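Gamma-glutamyl-gamma-aminobutyraldehyde dehydrogenase (Burkholderia cenocepacia, PDB 4LIH) probably oxidises gamma-glutamyl-gamma-aminobutyraldehyde and related aldehydes to the corresponding acids, using a nicotinamide coenzyme as hydride acceptor. Local coordinates at residues Gly81-Leu86 / Gly219-Val224; Glu164-Val169 / Ala192-Val197; Gly277-Ile282 / Gly433-Val438. All blocks are in the same frame, centred on the assembly; numbering follows the deposited sequence.

Contact 1 (Gly81-Leu86 / Gly219-Val224); sequences GVWAGL and GIPAGV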
ATOM      1  N   GLY A  81       7.529   4.761 -28.346  1.00 15.38           N
ATOM      2  CA  GLY A  81       8.166   4.451 -27.070  1.00 15.26           C
ATOM      3  C   GLY A  81       9.416   5.251 -26.752  1.00 14.85           C
ATOM      4  O   GLY A  81      10.200   4.848 -25.905  1.00 13.95           O
ATOM      5  N   VAL A  82       9.573   6.419 -27.391  1.00 15.02           N
ATOM      6  CA  VAL A  82      10.756   7.267 -27.173  1.00 14.98           C
ATOM      7  C   VAL A  82      10.839   7.754 -25.720  1.00 14.80           C
ATOM      8  O   VAL A  82      11.910   8.088 -25.210  1.00 15.37           O
ATOM      9  CB  VAL A  82      10.812   8.461 -28.159  1.00 15.38           C
ATOM     10  CG1 VAL A  82      10.667   7.945 -29.580  1.00 16.19           C
ATOM     11  CG2 VAL A  82       9.741   9.507 -27.895  1.00 15.06           C
ATOM     12  N   TRP A  83       9.686   7.791 -25.046  1.00 14.24           N
ATOM     13  CA  TRP A  83       9.590   8.268 -23.670  1.00 13.64           C
ATOM     14  C   TRP A  83       8.976   7.204 -22.730  1.00 13.20           C
ATOM     15  O   TRP A  83       9.548   6.892 -21.685  1.00 13.18           O
ATOM     16  CB  TRP A  83       8.762   9.550 -23.699  1.00 13.17           C
ATOM     17  CG  TRP A  83       8.525  10.179 -22.398  1.00 13.04           C
ATOM     18  CD1 TRP A  83       7.328  10.339 -21.761  1.00 12.72           C
ATOM     19  CD2 TRP A  83       9.505  10.790 -21.573  1.00 12.77           C
ATOM     20  NE1 TRP A  83       7.517  11.013 -20.575  1.00 12.76           N
ATOM     21  CE2 TRP A  83       8.849  11.304 -20.452  1.00 12.47           C
ATOM     22  CE3 TRP A  83      10.880  10.959 -21.684  1.00 12.72           C
ATOM     23  CZ2 TRP A  83       9.524  11.957 -19.426  1.00 12.62           C
ATOM     24  CZ3 TRP A  83      11.552  11.608 -20.655  1.00 12.65           C
ATOM     25  CH2 TRP A  83      10.868  12.093 -19.542  1.00 12.82           C
ATOM     26  N   ALA A  84       7.852   6.602 -23.122  1.00 13.17           N
ATOM     27  CA  ALA A  84       7.268   5.495 -22.361  1.00 12.83           C
ATOM     28  C   ALA A  84       8.201   4.306 -22.204  1.00 12.95           C
ATOM     29  O   ALA A  84       8.106   3.607 -21.223  1.00 13.43           O
ATOM     30  CB  ALA A  84       6.022   4.996 -23.036  1.00 12.99           C
ATOM     31  N   GLY A  85       9.061   4.084 -23.192  1.00 13.39           N
ATOM     32  CA  GLY A  85       9.988   2.949 -23.230  1.00 13.24           C
ATOM     33  C   GLY A  85      11.282   3.171 -22.465  1.00 13.15           C
ATOM     34  O   GLY A  85      12.116   2.258 -22.356  1.00 13.08           O
ATOM     35  N   LEU A  86      11.471   4.372 -21.913  1.00 12.66           N
ATOM     36  CA  LEU A  86      12.602   4.617 -21.077  1.00 12.56           C
ATOM     37  C   LEU A  86      12.377   3.962 -19.714  1.00 12.30           C
ATOM     38  O   LEU A  86      11.253   3.912 -19.195  1.00 12.09           O
ATOM     39  CB  LEU A  86      12.860   6.107 -20.894  1.00 12.73           C
ATOM     40  CG  LEU A  86      13.252   6.904 -22.144  1.00 12.96           C
ATOM     41  CD1 LEU A  86      13.273   8.365 -21.755  1.00 13.07           C
ATOM     42  CD2 LEU A  86      14.598   6.453 -22.732  1.00 13.29           C
ATOM     43  N   GLY A 219      15.766  17.270 -22.594  1.00 13.85           N
ATOM     44  CA  GLY A 219      15.723  15.922 -23.145  1.00 13.46           C
ATOM     45  C   GLY A 219      14.349  15.270 -23.291  1.00 13.14           C
ATOM     46  O   GLY A 219      14.251  14.087 -23.574  1.00 13.00           O
ATOM     47  N   ILE A 220      13.275  16.021 -23.140  1.00 12.76           N
ATOM     48  CA  ILE A 220      11.950  15.432 -23.383  1.00 12.66           C
ATOM     49  C   ILE A 220      11.831  15.298 -24.897  1.00 12.79           C
ATOM     50  O   ILE A 220      11.974  16.300 -25.619  1.00 13.21           O
ATOM     51  CB  ILE A 220      10.821  16.295 -22.792  1.00 12.52           C
ATOM     52  CG1 ILE A 220      10.965  16.420 -21.276  1.00 12.50           C
ATOM     53  CG2 ILE A 220       9.459  15.721 -23.181  1.00 12.36           C
ATOM     54  CD1 ILE A 220      10.421  15.209 -20.548  1.00 12.64           C
ATOM     55  N   PRO A 221      11.607  14.070 -25.395  1.00 12.74           N
ATOM     56  CA  PRO A 221      11.700  13.915 -26.865  1.00 12.98           C
ATOM     57  C   PRO A 221      10.651  14.715 -27.664  1.00 12.82           C
ATOM     58  O   PRO A 221       9.578  15.097 -27.136  1.00 12.72           O
ATOM     59  CB  PRO A 221      11.553  12.399 -27.074  1.00 13.03           C
ATOM     60  CG  PRO A 221      11.894  11.778 -25.766  1.00 12.98           C
ATOM     61  CD  PRO A 221      11.499  12.765 -24.693  1.00 12.91           C
ATOM     62  N   ALA A 222      10.975  14.971 -28.923  1.00 12.74           N
ATOM     63  CA  ALA A 222      10.074  15.665 -29.822  1.00 12.54           C
ATOM     64  C   ALA A 222       8.724  14.973 -29.795  1.00 12.09           C
ATOM     65  O   ALA A 222       8.618  13.725 -29.898  1.00 12.12           O
ATOM     66  CB  ALA A 222      10.610  15.666 -31.232  1.00 12.65           C
ATOM     67  N   GLY A 223       7.696  15.782 -29.617  1.00 11.74           N
ATOM     68  CA  GLY A 223       6.341  15.285 -29.633  1.00 11.48           C
ATOM     69  C   GLY A 223       5.757  14.848 -28.301  1.00 11.31           C
ATOM     70  O   GLY A 223       4.545  14.684 -28.192  1.00 11.46           O
ATOM     71  N   VAL A 224       6.600  14.677 -27.292  1.00 11.11           N
ATOM     72  CA  VAL A 224       6.159  14.173 -25.981  1.00 10.77           C
ATOM     73  C   VAL A 224       5.511  15.283 -25.127  1.00 10.50           C
ATOM     74  O   VAL A 224       4.589  15.008 -24.299  1.00 10.08           O
ATOM     75  CB  VAL A 224       7.333  13.477 -25.292  1.00 10.94           C
ATOM     76  CG1 VAL A 224       7.004  13.203 -23.816  1.00 10.82           C
ATOM     77  CG2 VAL A 224       7.696  12.193 -26.042  1.00 11.09           C
TER

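Contact 2 (Glu164-Val169 / Ala192-Val197); sequences EPVGVV and AGNSVV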
ATOM      1  N   GLU A 164      -0.287   1.081 -16.763  1.00  9.53           N
ATOM      2  CA  GLU A 164       0.381   1.546 -17.972  1.00  9.54           C
ATOM      3  C   GLU A 164      -0.109   2.947 -18.364  1.00  9.18           C
ATOM      4  O   GLU A 164      -1.283   3.302 -18.165  1.00  9.32           O
ATOM      5  CB  GLU A 164       0.109   0.570 -19.162  1.00  9.86           C
ATOM      6  CG  GLU A 164       0.511  -0.873 -18.847  1.00 10.16           C
ATOM      7  CD  GLU A 164       0.195  -1.896 -19.942  1.00 10.44           C
ATOM      8  OE1 GLU A 164      -0.706  -1.707 -20.804  1.00 10.57           O
ATOM      9  OE2 GLU A 164       0.809  -2.995 -19.875  1.00 10.90           O
ATOM     10  N   PRO A 165       0.768   3.749 -18.942  1.00  8.89           N
ATOM     11  CA  PRO A 165       0.315   5.017 -19.505  1.00  8.69           C
ATOM     12  C   PRO A 165      -0.824   4.879 -20.497  1.00  8.63           C
ATOM     13  O   PRO A 165      -0.896   3.888 -21.254  1.00  8.50           O
ATOM     14  CB  PRO A 165       1.556   5.577 -20.174  1.00  8.81           C
ATOM     15  CG  PRO A 165       2.416   4.403 -20.422  1.00  8.91           C
ATOM     16  CD  PRO A 165       2.161   3.437 -19.298  1.00  8.94           C
ATOM     17  N   VAL A 166      -1.721   5.864 -20.483  1.00  8.41           N
ATOM     18  CA  VAL A 166      -2.967   5.795 -21.293  1.00  8.46           C
ATOM     19  C   VAL A 166      -2.618   6.107 -22.785  1.00  8.51           C
ATOM     20  O   VAL A 166      -3.249   5.602 -23.733  1.00  8.79           O
ATOM     21  CB  VAL A 166      -4.075   6.691 -20.626  1.00  8.41           C
ATOM     22  CG1 VAL A 166      -3.783   8.153 -20.785  1.00  8.40           C
ATOM     23  CG2 VAL A 166      -5.479   6.394 -21.115  1.00  8.46           C
ATOM     24  N   GLY A 167      -1.581   6.893 -22.985  1.00  8.33           N
ATOM     25  CA  GLY A 167      -1.137   7.295 -24.359  1.00  8.42           C
ATOM     26  C   GLY A 167      -1.001   8.795 -24.553  1.00  8.34           C
ATOM     27  O   GLY A 167      -0.017   9.408 -24.133  1.00  8.21           O
ATOM     28  N   VAL A 168      -1.947   9.384 -25.286  1.00  8.33           N
ATOM     29  CA  VAL A 168      -1.915  10.800 -25.536  1.00  8.30           C
ATOM     30  C   VAL A 168      -2.860  11.555 -24.592  1.00  8.29           C
ATOM     31  O   VAL A 168      -4.113  11.306 -24.567  1.00  8.36           O
ATOM     32  CB  VAL A 168      -2.267  11.152 -27.016  1.00  8.35           C
ATOM     33  CG1 VAL A 168      -2.355  12.652 -27.165  1.00  8.28           C
ATOM     34  CG2 VAL A 168      -1.247  10.550 -28.014  1.00  8.45           C
ATOM     35  N   VAL A 169      -2.275  12.485 -23.824  1.00  8.27           N
ATOM     36  CA  VAL A 169      -3.032  13.285 -22.832  1.00  8.23           C
ATOM     37  C   VAL A 169      -3.124  14.731 -23.282  1.00  8.36           C
ATOM     38  O   VAL A 169      -2.115  15.317 -23.633  1.00  8.36           O
ATOM     39  CB  VAL A 169      -2.351  13.228 -21.462  1.00  8.13           C
ATOM     40  CG1 VAL A 169      -3.047  14.112 -20.467  1.00  8.12           C
ATOM     41  CG2 VAL A 169      -2.309  11.788 -20.933  1.00  8.12           C
ATOM     42  N   ALA A 192       4.368   9.310 -15.916  1.00  8.23           N
ATOM     43  CA  ALA A 192       3.775   8.011 -16.251  1.00  8.23           C
ATOM     44  C   ALA A 192       4.201   7.493 -17.667  1.00  8.32           C
ATOM     45  O   ALA A 192       4.089   6.307 -17.998  1.00  8.36           O
ATOM     46  CB  ALA A 192       2.272   8.115 -16.099  1.00  8.25           C
ATOM     47  N   GLY A 193       4.757   8.365 -18.509  1.00  8.40           N
ATOM     48  CA  GLY A 193       5.176   7.893 -19.850  1.00  8.49           C
ATOM     49  C   GLY A 193       4.281   8.404 -20.965  1.00  8.53           C
ATOM     50  O   GLY A 193       4.586   8.224 -22.148  1.00  8.78           O
ATOM     51  N   ASN A 194       3.229   9.128 -20.619  1.00  8.58           N
ATOM     52  CA  ASN A 194       2.388   9.746 -21.655  1.00  8.67           C
ATOM     53  C   ASN A 194       3.031  10.859 -22.488  1.00  8.82           C
ATOM     54  O   ASN A 194       3.991  11.517 -22.071  1.00  8.66           O
ATOM     55  CB  ASN A 194       1.102  10.255 -21.051  1.00  8.62           C
ATOM     56  CG  ASN A 194       0.383   9.204 -20.271  1.00  8.56           C
ATOM     57  OD1 ASN A 194      -0.228   8.298 -20.841  1.00  8.68           O
ATOM     58  ND2 ASN A 194       0.420   9.323 -18.943  1.00  8.60           N
ATOM     59  N   SER A 195       2.504  11.025 -23.706  1.00  9.00           N
ATOM     60  CA  SER A 195       2.682  12.234 -24.493  1.00  9.28           C
ATOM     61  C   SER A 195       1.597  13.229 -24.127  1.00  9.24           C
ATOM     62  O   SER A 195       0.429  12.846 -23.843  1.00  9.22           O
ATOM     63  CB  SER A 195       2.634  11.909 -25.966  1.00  9.48           C
ATOM     64  OG  SER A 195       3.728  11.121 -26.274  1.00  9.66           O
ATOM     65  N   VAL A 196       1.989  14.484 -24.090  1.00  9.27           N
ATOM     66  CA  VAL A 196       1.104  15.577 -23.691  1.00  9.20           C
ATOM     67  C   VAL A 196       0.960  16.681 -24.753  1.00  9.32           C
ATOM     68  O   VAL A 196       1.951  17.160 -25.336  1.00  9.36           O
ATOM     69  CB  VAL A 196       1.570  16.178 -22.359  1.00  9.15           C
ATOM     70  CG1 VAL A 196       0.765  17.438 -21.973  1.00  9.09           C
ATOM     71  CG2 VAL A 196       1.445  15.122 -21.277  1.00  8.98           C
ATOM     72  N   VAL A 197      -0.292  17.072 -24.968  1.00  9.34           N
ATOM     73  CA  VAL A 197      -0.640  18.293 -25.686  1.00  9.60           C
ATOM     74  C   VAL A 197      -1.319  19.234 -24.686  1.00  9.66           C
ATOM     75  O   VAL A 197      -2.430  18.984 -24.189  1.00  9.51           O
ATOM     76  CB  VAL A 197      -1.499  17.988 -26.900  1.00  9.62           C
ATOM     77  CG1 VAL A 197      -1.709  19.253 -27.727  1.00  9.76           C
ATOM     78  CG2 VAL A 197      -0.808  16.904 -27.748  1.00  9.78           C
TER

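Contact 3 (Gly277-Ile282 / Gly433-Val438); sequences GKSPNI and GLAAAV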
ATOM      1  N   GLY A 277     -15.590  26.540  -6.975  1.00  8.57           N
ATOM      2  CA  GLY A 277     -15.967  26.277  -5.584  1.00  8.34           C
ATOM      3  C   GLY A 277     -16.650  27.475  -4.954  1.00  8.14           C
ATOM      4  O   GLY A 277     -16.727  28.528  -5.579  1.00  7.99           O
ATOM      5  N   LYS A 278     -17.203  27.256  -3.753  1.00  7.92           N
ATOM      6  CA  LYS A 278     -17.726  28.321  -2.902  1.00  7.92           C
ATOM      7  C   LYS A 278     -17.415  27.824  -1.502  1.00  7.95           C
ATOM      8  O   LYS A 278     -18.309  27.554  -0.719  1.00  7.90           O
ATOM      9  CB  LYS A 278     -19.218  28.567  -3.084  1.00  7.87           C
ATOM     10  CG  LYS A 278     -19.685  29.868  -2.461  1.00  7.86           C
ATOM     11  CD  LYS A 278     -19.333  31.058  -3.348  1.00  7.79           C
ATOM     12  CE  LYS A 278     -19.307  32.404  -2.647  1.00  7.79           C
ATOM     13  NZ  LYS A 278     -19.176  33.526  -3.632  1.00  7.75           N
ATOM     14  N   SER A 279     -16.107  27.702  -1.265  1.00  7.93           N
ATOM     15  CA  SER A 279     -15.578  26.951  -0.125  1.00  8.01           C
ATOM     16  C   SER A 279     -15.851  27.689   1.192  1.00  8.14           C
ATOM     17  O   SER A 279     -15.530  28.860   1.305  1.00  8.19           O
ATOM     18  CB  SER A 279     -14.069  26.758  -0.271  1.00  8.00           C
ATOM     19  OG  SER A 279     -13.790  26.012  -1.438  1.00  7.97           O
ATOM     20  N   PRO A 280     -16.366  26.987   2.199  1.00  8.19           N
ATOM     21  CA  PRO A 280     -16.657  27.624   3.499  1.00  8.35           C
ATOM     22  C   PRO A 280     -15.498  27.488   4.489  1.00  8.51           C
ATOM     23  O   PRO A 280     -14.817  26.459   4.518  1.00  8.53           O
ATOM     24  CB  PRO A 280     -17.859  26.833   3.973  1.00  8.33           C
ATOM     25  CG  PRO A 280     -17.489  25.438   3.515  1.00  8.24           C
ATOM     26  CD  PRO A 280     -17.035  25.678   2.096  1.00  8.16           C
ATOM     27  N   ASN A 281     -15.266  28.559   5.245  1.00  8.80           N
ATOM     28  CA  ASN A 281     -14.202  28.696   6.230  1.00  9.00           C
ATOM     29  C   ASN A 281     -14.872  29.010   7.565  1.00  9.32           C
ATOM     30  O   ASN A 281     -15.341  30.118   7.762  1.00  9.22           O
ATOM     31  CB  ASN A 281     -13.287  29.829   5.781  1.00  8.93           C
ATOM     32  CG  ASN A 281     -12.035  29.999   6.636  1.00  9.02           C
ATOM     33  OD1 ASN A 281     -11.631  29.157   7.474  1.00  8.99           O
ATOM     34  ND2 ASN A 281     -11.427  31.144   6.445  1.00  9.04           N
ATOM     35  N   ILE A 282     -14.934  27.998   8.451  1.00  9.62           N
ATOM     36  CA  ILE A 282     -15.740  28.048   9.678  1.00 10.01           C
ATOM     37  C   ILE A 282     -14.924  28.405  10.919  1.00 10.38           C
ATOM     38  O   ILE A 282     -14.006  27.689  11.269  1.00 10.65           O
ATOM     39  CB  ILE A 282     -16.399  26.700   9.944  1.00 10.03           C
ATOM     40  CG1 ILE A 282     -17.177  26.263   8.685  1.00 10.01           C
ATOM     41  CG2 ILE A 282     -17.253  26.838  11.215  1.00 10.21           C
ATOM     42  CD1 ILE A 282     -17.834  24.901   8.766  1.00  9.98           C
ATOM     43  N   GLY A 433     -17.898  21.560  -3.859  1.00  9.16           N
ATOM     44  CA  GLY A 433     -17.269  20.727  -2.842  1.00  9.10           C
ATOM     45  C   GLY A 433     -15.772  20.622  -3.010  1.00  8.90           C
ATOM     46  O   GLY A 433     -15.209  19.521  -2.936  1.00  9.05           O
ATOM     47  N   LEU A 434     -15.131  21.743  -3.296  1.00  8.83           N
ATOM     48  CA  LEU A 434     -13.690  21.713  -3.553  1.00  8.79           C
ATOM     49  C   LEU A 434     -12.863  21.700  -2.254  1.00  8.82           C
ATOM     50  O   LEU A 434     -11.874  20.968  -2.135  1.00  8.71           O
ATOM     51  CB  LEU A 434     -13.284  22.860  -4.492  1.00  8.74           C
ATOM     52  CG  LEU A 434     -11.857  22.754  -5.055  1.00  8.68           C
ATOM     53  CD1 LEU A 434     -11.718  21.386  -5.733  1.00  8.62           C
ATOM     54  CD2 LEU A 434     -11.449  23.898  -6.008  1.00  8.71           C
ATOM     55  N   ALA A 435     -13.294  22.488  -1.268  1.00  8.81           N
ATOM     56  CA  ALA A 435     -12.554  22.603  -0.059  1.00  8.98           C
ATOM     57  C   ALA A 435     -13.425  23.204   1.004  1.00  9.05           C
ATOM     58  O   ALA A 435     -14.538  23.728   0.721  1.00  9.22           O
ATOM     59  CB  ALA A 435     -11.303  23.428  -0.291  1.00  8.94           C
ATOM     60  N   ALA A 436     -12.913  23.094   2.227  1.00  9.14           N
ATOM     61  CA  ALA A 436     -13.553  23.642   3.402  1.00  9.03           C
ATOM     62  C   ALA A 436     -12.524  23.790   4.518  1.00  9.03           C
ATOM     63  O   ALA A 436     -11.430  23.205   4.492  1.00  9.03           O
ATOM     64  CB  ALA A 436     -14.683  22.709   3.819  1.00  8.98           C
ATOM     65  N   ALA A 437     -12.872  24.564   5.532  1.00  9.00           N
ATOM     66  CA  ALA A 437     -12.017  24.636   6.736  1.00  8.92           C
ATOM     67  C   ALA A 437     -12.790  24.839   8.016  1.00  9.04           C
ATOM     68  O   ALA A 437     -13.928  25.321   7.972  1.00  8.86           O
ATOM     69  CB  ALA A 437     -11.025  25.753   6.560  1.00  8.90           C
ATOM     70  N   VAL A 438     -12.199  24.408   9.152  1.00  9.10           N
ATOM     71  CA  VAL A 438     -12.767  24.648  10.465  1.00  9.42           C
ATOM     72  C   VAL A 438     -11.657  25.057  11.436  1.00  9.63           C
ATOM     73  O   VAL A 438     -10.534  24.545  11.356  1.00  9.16           O
ATOM     74  CB  VAL A 438     -13.593  23.451  11.026  1.00  9.55           C
ATOM     75  CG1 VAL A 438     -12.768  22.161  11.100  1.00  9.61           C
ATOM     76  CG2 VAL A 438     -14.242  23.862  12.329  1.00  9.86           C
TER
HETATM   77  O   HOH W   1     -16.066  24.592  -2.778  1.00  7.60           O

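Contact 1 (Gly81-Leu86 / Gly219-Val224)
Val82 and Pro221, with CA atoms 6.7 Å apart, are the closest CA pair of two loops, each entered through a glycine of positive phi, Gly81 or Gly219, that ends the preceding helix in a Schellman motif. The side chains that meet are apolar, and Trp83 is their centre. Its CG stands anti to the backbone N (chi1 179°), which carries the indole across to the other loop, where three side chains receive different parts of it. Val224 lays its CG1 methyl over one face: this carbon sits 3.7 Å from the centroid of the five-membered ring and 20° off the ring normal, a CH-pi contact. On that same face, but at the far end of the indole, Ile220 applies the tip of its chain, CD1 coming within 3.3 Å of Trp83 CH2. Pro221 approaches obliquely, its CD 3.6 Å from Trp83 CE3.

Residues 219-224 link helix 206-218 to strand 225-227, the closing step of a beta-alpha-beta crossover that starts at strand 195-199, within what is probably the Rossmann-type coenzyme domain of this aldehyde dehydrogenase. Residues 81-86 join helices 64-80 and 88-104, and Trp83 to Leu86 form a type I turn between them. The contact thus sets a helix-to-helix corner against the crossover loop.

Val82 extends the apolar patch toward helix 64-80. Its CG2 methyl lies 3.5 Å from Pro221 CB, the two side chains running past each other in opposite directions, and 3.9 Å from Val224 CG2. Although its partners across this contact are all apolar, the indole has its polar atom satisfied: NE1 donates to the carbonyl oxygen of Leu190, while Val94 of helix 88-104 touches both Trp83 and Ile220.

Contact 2 (Glu164-Val169 / Ala192-Val197)
Asn194 turns its side-chain oxygen into the bend of residues 164-169, where two successive amides converge on it. Its CG, anti to the carbonyl carbon (chi1 -53°), turns the amide this way. Gly167 N gives the stronger bond, 2.9 Å from OD1, with the hydrogen pointing almost straight at the acceptor (166°) and the donor in the carbonyl plane; Val166 N adds a weak one. Alongside, Pro165 CB packs 3.3 Å from Asn194 OD1, and Val169 CG2 rests 3.7 Å from Asn194 CB.

Beyond this amide the chains become neighbouring parallel strands. Ser195 N bonds Gly167 O, Val169 N bonds Ser195 O at 2.7 Å, and Val197 N bonds Val169 O at 2.9 Å. Val168 and Ser195 share one face, Val169 and Val196 the other. Helix 178-191 connects the two strands in a beta-alpha-beta unit, and Gly193 closes that helix with a Schellman motif.

Further out, Asn194 ND2 donates to the carbonyls of Ala189 and Tyr493, and Ser195 OG bonds Ala74 O. Arg454 of a second subunit reaches Pro165 O. With both ends of its amide engaged, Asn194 is fixed in rotation, and its oxygen serves as acceptor for two peptide N-H groups at the break in strand 157-172.

Contact 3 (Gly277-Ile282 / Gly433-Val438)
Pro280 and Ala436 face each other flank to flank, the CG of the proline ring 3.9 Å from the alanine methyl, where two parallel strands begin to run side by side. One step on, the side chains swap faces. Asn281 and Ala437 point to one side of the sheet, and the amide oxygen of Asn281 comes beside the methyl, OD1 lying 3.6 Å from Ala437 CB. That oxygen has its polar partner in Trp439, whose NE1 donates to it, so the asparagine is tied to the neighbouring strand two residues beyond Ala437. Ile282 and Val438 occupy the other side. With CG1 of Ile282 anti to its carbonyl carbon (chi1 -53°), the chain leans over the adjacent strand, and CG1 sits 3.5 Å from Ala437 O.

Strands 280-283 and 435-439 are next to each other in a sheet of the probable catalytic domain of the aldehyde dehydrogenase fold; the short segments 280-282 and 435-438 diverge by just 9°. Strand 314-318 flanks the first and strand 457-460 the second, making both interior, while helix 420-428 covers Pro280 and Ile282. Two backbone bonds join these segments, Ala437 N to Pro280 O and Ile282 N to Ala437 O, both 2.9 Å, and Ile282 makes a further one with Trp439.

Before the ladder starts, the chains are further apart and a water bridges them. It accepts from Lys278 N and from Leu434 N, and it lies 3.0 Å from Ser279 OG, to which it is also hydrogen-bonded. Ser279 turns its CB toward the opposite strand, 3.2 Å from Ala435 O. Leu434, whose CB lies 4.5 Å from Gly277 CA, has its side chain about 4 Å from that of Glu274, the predicted active-site residue.

How the contacts relate
Contacts 1 and 2 form one continuous block. Their centres are 10 Å apart, contact 2 is nested within the chain loop that contact 1 closes, and a probable hydrogen bond of 2.7 Å from Val196 N to Val224 O joins them, while Trp83 CD1 packs 3.5 Å from Gly193 O. Contact 3 comes later in the chain and lies across its centre, about 40 Å from contact 1 and 33 Å from contact 2, centre to centre; its nearest atoms stay about 19 Å from those of contact 2. Of the three, contact 3 alone adjoins the predicted active site, and a bound MES molecule, probably from the crystallisation liquor, lies about 5 Å from the Leu434 side chain.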